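Local coordinates for membrane protein, putative (Geobacter sulfurreducens PCA, PDB 2QYB) that is of unconfirmed function but forms the GAF domain of a larger putative membrane protein, probably a sodium:solute symporter relative with possible transporter and phosphatase activities, at residues M22-N27 against R52-G56; V39-V43 against P122-L126; I107-I113 against I125-R131. All blocks are in the same frame, centred on the assembly; numbering follows the deposited sequence.

Contact 1. Residues M22-N27 against R52-G56; sequences MDDLLN and RSYSG
Ser53 and Ser55 reach Asp23 and Asn27 because CB of both serines points toward the helix and each holds its OG opposite its own backbone N (chi1 178° and -177°), which sets the hydroxyls within bonding distance of the OD1 atoms. Asp23 and Asn27, one helical turn apart, send OD1 from the flank of the helix to meet them. Ser53 OG donates to Asp23 OD1 at 2.6 Å, coming in on the anti side of the carboxylate and slightly out of its plane. Ser55 OG donates to Asn27 OD1, also at 2.6 Å, in the carbonyl plane and on a lone pair. Asp23 OD1 is gripped further: water 1 donates to it from 3.0 Å while weakly accepting from Tyr54 N, and Gln19 NE2 adds another hydrogen bond. Helix 10-32 thus lies along an edge strand of the antiparallel GAF sheet within this chain; the local axes run 7.4 Å apart and nearly parallel, at 26°, so the helical repeat from Asp23 to Asn27 falls in step with the two-residue repeat from Ser53 to Ser55. Between the two polar pairs Leu26 is wedged in. Its CD1 presses on the backbone at Tyr54 CA, 3.3 Å away, and its CB lies 3.7 Å from Ser55 CB. Selenomethionine Met22 closes the other end, running next to the Arg52 stem, with CE 3.9 Å from Arg52 O. Arg52 O accepts a hydrogen bond from Gln19 NE2. Arg52 and Ser53 face Ile40 together as a classic beta bulge. The guanidinium of Arg52 leads away from the helix to the second subunit, where it forms a salt bridge with Asp17 and a hydrogen bond with Asn13; Met22 packs on Leu16 of that same subunit.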
loop_
_atom_site.group_PDB
_atom_site.type_symbol
_atom_site.label_atom_id
_atom_site.label_comp_id
_atom_site.label_asym_id
_atom_site.label_seq_id
_atom_site.Cartn_x
_atom_site.Cartn_y
_atom_site.Cartn_z
HETATM N N MSE A 22 7.679 4.079 -2.924
HETATM C CA MSE A 22 7.248 4.946 -1.799
HETATM C C MSE A 22 6.945 4.137 -0.576
HETATM O O MSE A 22 7.455 4.410 0.489
HETATM C CB MSE A 22 6.015 5.765 -2.128
HETATM C CG MSE A 22 6.212 6.694 -3.274
HETATM SE SE MSE A 22 4.717 7.984 -3.624
HETATM C CE MSE A 22 3.232 6.770 -4.159
ATOM N N ASP A 23 6.094 3.138 -0.729
ATOM C CA ASP A 23 5.749 2.273 0.401
ATOM C C ASP A 23 6.973 1.648 1.082
ATOM O O ASP A 23 6.994 1.547 2.289
ATOM C CB ASP A 23 4.775 1.161 -0.056
ATOM C CG ASP A 23 3.307 1.670 -0.242
ATOM O OD1 ASP A 23 3.018 2.879 -0.247
ATOM O OD2 ASP A 23 2.423 0.833 -0.385
ATOM N N ASP A 24 7.944 1.169 0.295
ATOM C CA ASP A 24 9.149 0.512 0.857
ATOM C C ASP A 24 9.961 1.525 1.617
ATOM O O ASP A 24 10.491 1.249 2.674
ATOM C CB ASP A 24 10.058 -0.121 -0.231
ATOM C CG ASP A 24 9.471 -1.367 -0.860
ATOM O OD1 ASP A 24 8.434 -1.872 -0.349
ATOM O OD2 ASP A 24 10.051 -1.839 -1.886
ATOM N N LEU A 25 10.074 2.723 1.072
ATOM C CA LEU A 25 10.859 3.751 1.755
ATOM C C LEU A 25 10.271 4.122 3.095
ATOM O O LEU A 25 10.976 4.184 4.063
ATOM C CB LEU A 25 11.097 4.976 0.848
ATOM C CG LEU A 25 12.217 4.710 -0.208
ATOM C CD1 LEU A 25 12.241 5.730 -1.352
ATOM C CD2 LEU A 25 13.610 4.610 0.427
ATOM N N LEU A 26 8.966 4.334 3.166
ATOM C CA LEU A 26 8.321 4.633 4.464
ATOM C C LEU A 26 8.460 3.460 5.459
ATOM O O LEU A 26 8.761 3.674 6.611
ATOM C CB LEU A 26 6.847 4.959 4.303
ATOM C CG LEU A 26 6.400 6.128 3.433
ATOM C CD1 LEU A 26 4.798 6.336 3.483
ATOM C CD2 LEU A 26 7.168 7.402 3.783
ATOM N N ASN A 27 8.229 2.228 5.006
ATOM C CA ASN A 27 8.476 1.022 5.836
ATOM C C ASN A 27 9.896 0.978 6.374
ATOM O O ASN A 27 10.119 0.658 7.528
ATOM C CB ASN A 27 8.204 -0.258 5.039
ATOM C CG ASN A 27 6.687 -0.426 4.610
ATOM O OD1 ASN A 27 5.752 0.146 5.209
ATOM N ND2 ASN A 27 6.469 -1.252 3.591
ATOM N N ARG A 52 -1.221 9.193 -0.828
ATOM C CA ARG A 52 -0.801 8.203 -1.823
ATOM C C ARG A 52 0.036 7.069 -1.232
ATOM O O ARG A 52 0.197 6.063 -1.861
ATOM C CB ARG A 52 -0.028 8.901 -2.948
ATOM C CG ARG A 52 -0.846 9.941 -3.719
ATOM C CD ARG A 52 -2.243 9.414 -4.091
ATOM N NE ARG A 52 -2.868 10.183 -5.147
ATOM C CZ ARG A 52 -4.023 9.876 -5.713
ATOM N NH1 ARG A 52 -4.682 8.805 -5.325
ATOM N NH2 ARG A 52 -4.526 10.639 -6.680
ATOM N N SER A 53 0.565 7.229 -0.038
ATOM C CA SER A 53 1.364 6.201 0.569
ATOM C C SER A 53 1.453 6.476 2.039
ATOM O O SER A 53 1.423 7.596 2.450
ATOM C CB SER A 53 2.773 6.201 -0.044
ATOM O OG SER A 53 3.590 5.229 0.574
ATOM N N TYR A 54 1.579 5.443 2.840
ATOM C CA TYR A 54 1.671 5.610 4.301
ATOM C C TYR A 54 2.173 4.314 4.939
ATOM O O TYR A 54 2.015 3.249 4.376
ATOM C CB TYR A 54 0.307 6.000 4.876
ATOM C CG TYR A 54 -0.644 4.869 4.892
ATOM C CD1 TYR A 54 -1.621 4.720 3.906
ATOM C CD2 TYR A 54 -0.550 3.912 5.894
ATOM C CE1 TYR A 54 -2.489 3.618 3.942
ATOM C CE2 TYR A 54 -1.375 2.836 5.935
ATOM C CZ TYR A 54 -2.339 2.685 4.975
ATOM O OH TYR A 54 -3.133 1.583 5.118
ATOM N N SER A 55 2.798 4.419 6.093
ATOM C CA SER A 55 3.265 3.241 6.826
ATOM C C SER A 55 2.979 3.485 8.312
ATOM O O SER A 55 2.915 4.603 8.720
ATOM C CB SER A 55 4.758 2.958 6.562
ATOM O OG SER A 55 5.209 1.763 7.226
ATOM N N GLY A 56 2.790 2.430 9.090
ATOM C CA GLY A 56 2.388 2.565 10.478
ATOM C C GLY A 56 0.868 2.656 10.620
ATOM O O GLY A 56 0.118 2.634 9.635
HETATM O O HOH W 1 0.388 2.682 1.250
#

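Contact 2. Residues V39-V43 against P122-L126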
loop_
_atom_site.group_PDB
_atom_site.type_symbol
_atom_site.label_atom_id
_atom_site.label_comp_id
_atom_site.label_asym_id
_atom_site.label_seq_id
_atom_site.Cartn_x
_atom_site.Cartn_y
_atom_site.Cartn_z
ATOM N N VAL A 39 3.347 9.544 6.199
ATOM C CA VAL A 39 2.385 9.684 5.118
ATOM C C VAL A 39 3.075 10.470 3.990
ATOM O O VAL A 39 3.791 11.414 4.259
ATOM C CB VAL A 39 1.033 10.395 5.591
ATOM C CG1 VAL A 39 -0.013 10.353 4.528
ATOM C CG2 VAL A 39 0.469 9.774 6.861
ATOM N N ILE A 40 2.907 10.030 2.747
ATOM C CA ILE A 40 3.218 10.857 1.560
ATOM C C ILE A 40 1.870 11.330 0.942
ATOM O O ILE A 40 0.981 10.524 0.702
ATOM C CB ILE A 40 4.026 10.069 0.508
ATOM C CG1 ILE A 40 5.439 9.790 1.014
ATOM C CG2 ILE A 40 4.072 10.804 -0.835
ATOM C CD1 ILE A 40 6.089 8.579 0.355
ATOM N N ARG A 41 1.740 12.631 0.714
ATOM C CA ARG A 41 0.670 13.182 -0.084
ATOM C C ARG A 41 1.257 13.808 -1.352
ATOM O O ARG A 41 2.340 14.404 -1.308
ATOM C CB ARG A 41 -0.100 14.255 0.682
ATOM C CG ARG A 41 -0.749 13.734 1.919
ATOM C CD ARG A 41 -1.530 14.842 2.577
ATOM N NE ARG A 41 -2.396 14.333 3.640
ATOM C CZ ARG A 41 -1.971 13.949 4.849
ATOM N NH1 ARG A 41 -0.681 13.973 5.178
ATOM N NH2 ARG A 41 -2.837 13.507 5.740
ATOM N N LEU A 42 0.511 13.681 -2.457
ATOM C CA LEU A 42 0.862 14.311 -3.723
ATOM C C LEU A 42 -0.303 15.147 -4.210
ATOM O O LEU A 42 -1.456 14.802 -4.007
ATOM C CB LEU A 42 1.255 13.258 -4.774
ATOM C CG LEU A 42 2.443 12.352 -4.403
ATOM C CD1 LEU A 42 2.786 11.221 -5.456
ATOM C CD2 LEU A 42 3.668 13.188 -4.070
ATOM N N VAL A 43 0.005 16.266 -4.845
ATOM C CA VAL A 43 -1.031 17.079 -5.395
ATOM C C VAL A 43 -1.667 16.341 -6.560
ATOM O O VAL A 43 -0.963 15.736 -7.360
ATOM C CB VAL A 43 -0.534 18.477 -5.839
ATOM C CG1 VAL A 43 -1.724 19.300 -6.265
ATOM C CG2 VAL A 43 0.149 19.193 -4.698
ATOM N N PRO A 122 7.141 22.522 -4.765
ATOM C CA PRO A 122 6.792 21.249 -4.203
ATOM C C PRO A 122 5.551 20.688 -4.846
ATOM O O PRO A 122 4.653 21.457 -5.229
ATOM C CB PRO A 122 6.539 21.558 -2.716
ATOM C CG PRO A 122 6.212 22.973 -2.666
ATOM C CD PRO A 122 7.086 23.586 -3.749
ATOM N N PHE A 123 5.544 19.366 -4.980
ATOM C CA PHE A 123 4.390 18.660 -5.498
ATOM C C PHE A 123 3.770 17.641 -4.533
ATOM O O PHE A 123 2.861 16.891 -4.919
ATOM C CB PHE A 123 4.687 18.039 -6.867
ATOM C CG PHE A 123 5.878 17.127 -6.906
ATOM C CD1 PHE A 123 7.037 17.517 -7.571
ATOM C CD2 PHE A 123 5.825 15.873 -6.365
ATOM C CE1 PHE A 123 8.129 16.678 -7.651
ATOM C CE2 PHE A 123 6.919 15.032 -6.449
ATOM C CZ PHE A 123 8.061 15.437 -7.081
ATOM N N GLY A 124 4.246 17.684 -3.284
ATOM C CA GLY A 124 3.741 16.885 -2.190
ATOM C C GLY A 124 4.357 17.215 -0.836
ATOM O O GLY A 124 5.208 18.092 -0.722
ATOM N N ILE A 125 3.877 16.503 0.191
ATOM C CA ILE A 125 4.379 16.571 1.563
ATOM C C ILE A 125 4.687 15.162 2.135
ATOM O O ILE A 125 3.928 14.252 1.995
ATOM C CB ILE A 125 3.367 17.287 2.479
ATOM C CG1 ILE A 125 3.228 18.765 2.050
ATOM C CG2 ILE A 125 3.813 17.256 3.917
ATOM C CD1 ILE A 125 4.519 19.651 2.233
ATOM N N LEU A 126 5.832 15.024 2.758
ATOM C CA LEU A 126 6.148 13.894 3.559
ATOM C C LEU A 126 5.877 14.310 5.000
ATOM O O LEU A 126 6.526 15.209 5.479
ATOM C CB LEU A 126 7.637 13.508 3.366
ATOM C CG LEU A 126 8.217 12.531 4.382
ATOM C CD1 LEU A 126 7.421 11.189 4.321
ATOM C CD2 LEU A 126 9.794 12.347 4.268
HETATM O O HOH W 2 1.744 14.535 3.813
#
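Leu42, on strand 37-43, runs in the same sense as the Phe123 side chain beside it. Leu42 begins with CB 4.0 Å from Phe123 O. Its CG stands anti to the carbonyl carbon (chi1 -59°), which carries CD2 across to the partner segment. At the tip, CD2 meets the Phe123 ring at its edge, near the ring plane and 4.1 Å from CD2 of Phe123; the same methyl lies 4.1 Å from Gly124 CA. Phe123 turns its ring to this side by holding CG between its backbone N and carbonyl carbon (chi1 55°). Gly124, with no side chain, lets the strands draw close: its CA comes within 3.0 Å of Arg41 O. Phe123 and Gly124 together face Ile115 on the next strand, a classic beta bulge. Further along, Ile40 and Leu126 form a non-hydrogen-bonded pair whose side chains cross at a slant, Ile40 CG1 resting 4.1 Å from Leu126 CD1. This face of the GAF sheet, with Ile40, Leu42 and Leu126 on it, is packed against helix 139-158.

Arg41 and Ile125 make the hydrogen-bonded pair between. Arg41 N bonds Ile125 O at 3.0 Å and almost straight (171°), Ile125 N answers to Arg41 O, and Val43 N closes on Phe123 O at 2.9 Å. The Arg41 side chain rises on the other face, by Ile75 of helix 74-81. Its NH1 donates in the guanidinium plane to water 2, 2.8 Å away, which in turn donates a hydrogen bond to Ile125 O; NH2 is held by the carbonyls of Lys65 and Ala63. NH1 and NH2 are thus met by neutral oxygens, of a water and of the backbone, which probably hold the buried group fixed beside Ile75 and Trp67.

Contact 3. Residues I107-I113 against I125-R131; sequences IKSFAHI and ILSVFSR
CD1 of the Phe129 ring comes 3.4 Å from Phe110 CB, which lies at a slant to that ring. Phe110 CG sits between its backbone N and carbonyl carbon (chi1 70°), which leads its ring away while CB stays next to Phe129. The two rings meet obliquely, planes 31° apart, and the His112 ring stands steeply to that of Phe129 at 82°, with NE2 4.0 Å from Phe129 CZ. Phe110, His112 and Phe129 thus make one aromatic cluster, bordered by Tyr74, whose ring meets Phe110 edge-to-face. Ile107 CD1 borders Phe129 at CD1.

On the other face small meets large: the Ala111 methyl leaves room for Val128 CG2, 3.9 Å away. Ile113 projects CD1 as a knob between Leu126 CG (4.1 Å) and Val128 CG2 (4.4 Å), and helix 139-158 closes over it.

Backbone bonds in antiparallel pairs hold the two arms of this GAF hairpin, as at Val128 N to Ala111 O, 2.9 Å. Toward the open end Lys108 and Ser109 both face Ser130 in a classic beta bulge; Ser130 O takes Lys108 N at 2.9 Å and Ser109 N only weakly. Between the strands, then, the polar grip is largely that of the main chain, while most side chains fit by shape and apolar contact.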
loop_
_atom_site.group_PDB
_atom_site.type_symbol
_atom_site.label_atom_id
_atom_site.label_comp_id
_atom_site.label_asym_id
_atom_site.label_seq_id
_atom_site.Cartn_x
_atom_site.Cartn_y
_atom_site.Cartn_z
ATOM N N ILE A 107 0.179 11.287 19.928
ATOM C CA ILE A 107 1.284 11.955 19.194
ATOM C C ILE A 107 2.129 12.912 20.054
ATOM O O ILE A 107 1.609 13.898 20.590
ATOM C CB ILE A 107 0.749 12.743 17.966
ATOM C CG1 ILE A 107 0.020 11.772 16.993
ATOM C CG2 ILE A 107 1.915 13.524 17.281
ATOM C CD1 ILE A 107 -1.043 12.452 16.013
ATOM N N LYS A 108 3.431 12.633 20.150
ATOM C CA LYS A 108 4.369 13.463 20.933
ATOM C C LYS A 108 5.094 14.522 20.109
ATOM O O LYS A 108 5.496 15.551 20.612
ATOM C CB LYS A 108 5.413 12.556 21.616
ATOM C CG LYS A 108 4.747 11.650 22.610
ATOM C CD LYS A 108 5.685 10.973 23.605
ATOM C CE LYS A 108 4.838 10.221 24.667
ATOM N NZ LYS A 108 3.699 11.092 25.261
ATOM N N SER A 109 5.247 14.247 18.833
ATOM C CA SER A 109 6.281 14.871 18.003
ATOM C C SER A 109 5.857 14.706 16.510
ATOM O O SER A 109 5.327 13.646 16.135
ATOM C CB SER A 109 7.556 14.119 18.321
ATOM O OG SER A 109 8.689 14.687 17.725
ATOM N N PHE A 110 6.003 15.728 15.670
ATOM C CA PHE A 110 5.740 15.536 14.235
ATOM C C PHE A 110 6.471 16.510 13.346
ATOM O O PHE A 110 7.023 17.495 13.821
ATOM C CB PHE A 110 4.220 15.517 13.896
ATOM C CG PHE A 110 3.545 16.848 14.032
ATOM C CD1 PHE A 110 3.550 17.754 12.978
ATOM C CD2 PHE A 110 2.924 17.200 15.216
ATOM C CE1 PHE A 110 2.950 19.001 13.107
ATOM C CE2 PHE A 110 2.305 18.428 15.345
ATOM C CZ PHE A 110 2.318 19.334 14.286
ATOM N N ALA A 111 6.478 16.214 12.047
ATOM C CA ALA A 111 7.158 17.058 11.034
ATOM C C ALA A 111 6.471 16.936 9.673
ATOM O O ALA A 111 5.965 15.872 9.337
ATOM C CB ALA A 111 8.632 16.679 10.910
ATOM N N HIS A 112 6.417 18.053 8.936
ATOM C CA HIS A 112 5.966 18.084 7.546
ATOM C C HIS A 112 7.074 18.628 6.651
ATOM O O HIS A 112 7.568 19.717 6.873
ATOM C CB HIS A 112 4.679 18.909 7.404
ATOM C CG HIS A 112 3.519 18.340 8.156
ATOM N ND1 HIS A 112 3.037 18.888 9.331
ATOM C CD2 HIS A 112 2.747 17.265 7.901
ATOM C CE1 HIS A 112 2.010 18.175 9.760
ATOM N NE2 HIS A 112 1.808 17.187 8.906
ATOM N N ILE A 113 7.427 17.858 5.616
ATOM C CA ILE A 113 8.585 18.114 4.783
ATOM C C ILE A 113 8.141 18.176 3.352
ATOM O O ILE A 113 7.593 17.200 2.832
ATOM C CB ILE A 113 9.646 16.997 4.918
ATOM C CG1 ILE A 113 10.054 16.818 6.398
ATOM C CG2 ILE A 113 10.869 17.274 3.983
ATOM C CD1 ILE A 113 9.512 15.510 6.945
ATOM N N ILE A 125 3.877 16.503 0.191
ATOM C CA ILE A 125 4.379 16.571 1.563
ATOM C C ILE A 125 4.687 15.162 2.135
ATOM O O ILE A 125 3.928 14.252 1.995
ATOM C CB ILE A 125 3.367 17.287 2.479
ATOM C CG1 ILE A 125 3.228 18.765 2.050
ATOM C CG2 ILE A 125 3.813 17.256 3.917
ATOM C CD1 ILE A 125 4.519 19.651 2.233
ATOM N N LEU A 126 5.832 15.024 2.758
ATOM C CA LEU A 126 6.148 13.894 3.559
ATOM C C LEU A 126 5.877 14.310 5.000
ATOM O O LEU A 126 6.526 15.209 5.479
ATOM C CB LEU A 126 7.637 13.508 3.366
ATOM C CG LEU A 126 8.217 12.531 4.382
ATOM C CD1 LEU A 126 7.421 11.189 4.321
ATOM C CD2 LEU A 126 9.794 12.347 4.268
ATOM N N SER A 127 4.905 13.668 5.657
ATOM C CA SER A 127 4.508 13.966 7.043
ATOM C C SER A 127 4.906 12.799 7.913
ATOM O O SER A 127 4.632 11.664 7.555
ATOM C CB SER A 127 2.981 14.149 7.168
ATOM O OG SER A 127 2.452 15.019 6.153
ATOM N N VAL A 128 5.510 13.052 9.065
ATOM C CA VAL A 128 5.932 11.961 9.964
ATOM C C VAL A 128 5.620 12.247 11.428
ATOM O O VAL A 128 5.721 13.365 11.899
ATOM C CB VAL A 128 7.448 11.683 9.814
ATOM C CG1 VAL A 128 7.770 11.340 8.366
ATOM C CG2 VAL A 128 8.282 12.900 10.224
ATOM N N PHE A 129 5.303 11.198 12.164
ATOM C CA PHE A 129 4.763 11.333 13.517
ATOM C C PHE A 129 5.367 10.278 14.420
ATOM O O PHE A 129 5.461 9.145 14.046
ATOM C CB PHE A 129 3.253 11.117 13.475
ATOM C CG PHE A 129 2.549 11.984 12.490
ATOM C CD1 PHE A 129 1.933 13.203 12.918
ATOM C CD2 PHE A 129 2.465 11.603 11.138
ATOM C CE1 PHE A 129 1.273 14.003 12.027
ATOM C CE2 PHE A 129 1.815 12.401 10.250
ATOM C CZ PHE A 129 1.216 13.613 10.679
ATOM N N SER A 130 5.787 10.665 15.598
ATOM C CA SER A 130 6.140 9.717 16.646
ATOM C C SER A 130 5.094 9.787 17.788
ATOM O O SER A 130 4.819 10.842 18.300
ATOM C CB SER A 130 7.529 10.039 17.193
ATOM O OG SER A 130 7.837 9.248 18.324
ATOM N N ARG A 131 4.511 8.639 18.130
ATOM C CA ARG A 131 3.801 8.441 19.398
ATOM C C ARG A 131 4.752 7.963 20.517
ATOM O O ARG A 131 4.301 7.549 21.601
ATOM C CB ARG A 131 2.649 7.439 19.206
ATOM C CG ARG A 131 1.563 8.005 18.318
ATOM C CD ARG A 131 0.383 7.100 18.175
ATOM N NE ARG A 131 0.737 5.979 17.319
ATOM C CZ ARG A 131 0.464 5.882 16.016
ATOM N NH1 ARG A 131 -0.215 6.846 15.384
ATOM N NH2 ARG A 131 0.854 4.779 15.351
#

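In the fold
All three contacts belong to one GAF sheet and are largely buried, but contact 1 lies farther out, its centre about 10 Å from that of the chain against about 7 Å for contacts 2 and 3, and includes partly exposed Asp23 and Asn27. Contacts 2 and 3 share strand 124-130 and are held mainly by main-chain hydrogen bonds, each with a classic bulge; Val39 N to Ser127 O connects them. In contact 1 a helix packs on edge strand 49-56 through side-chain hydrogen bonds and apolar packing. It reaches the second subunit through Arg52 and Met22, whereas contact 3 touches no other chain. Ile40 joins contacts 1 and 2; Leu26 touches Leu126, linking contact 1 to the shared strand.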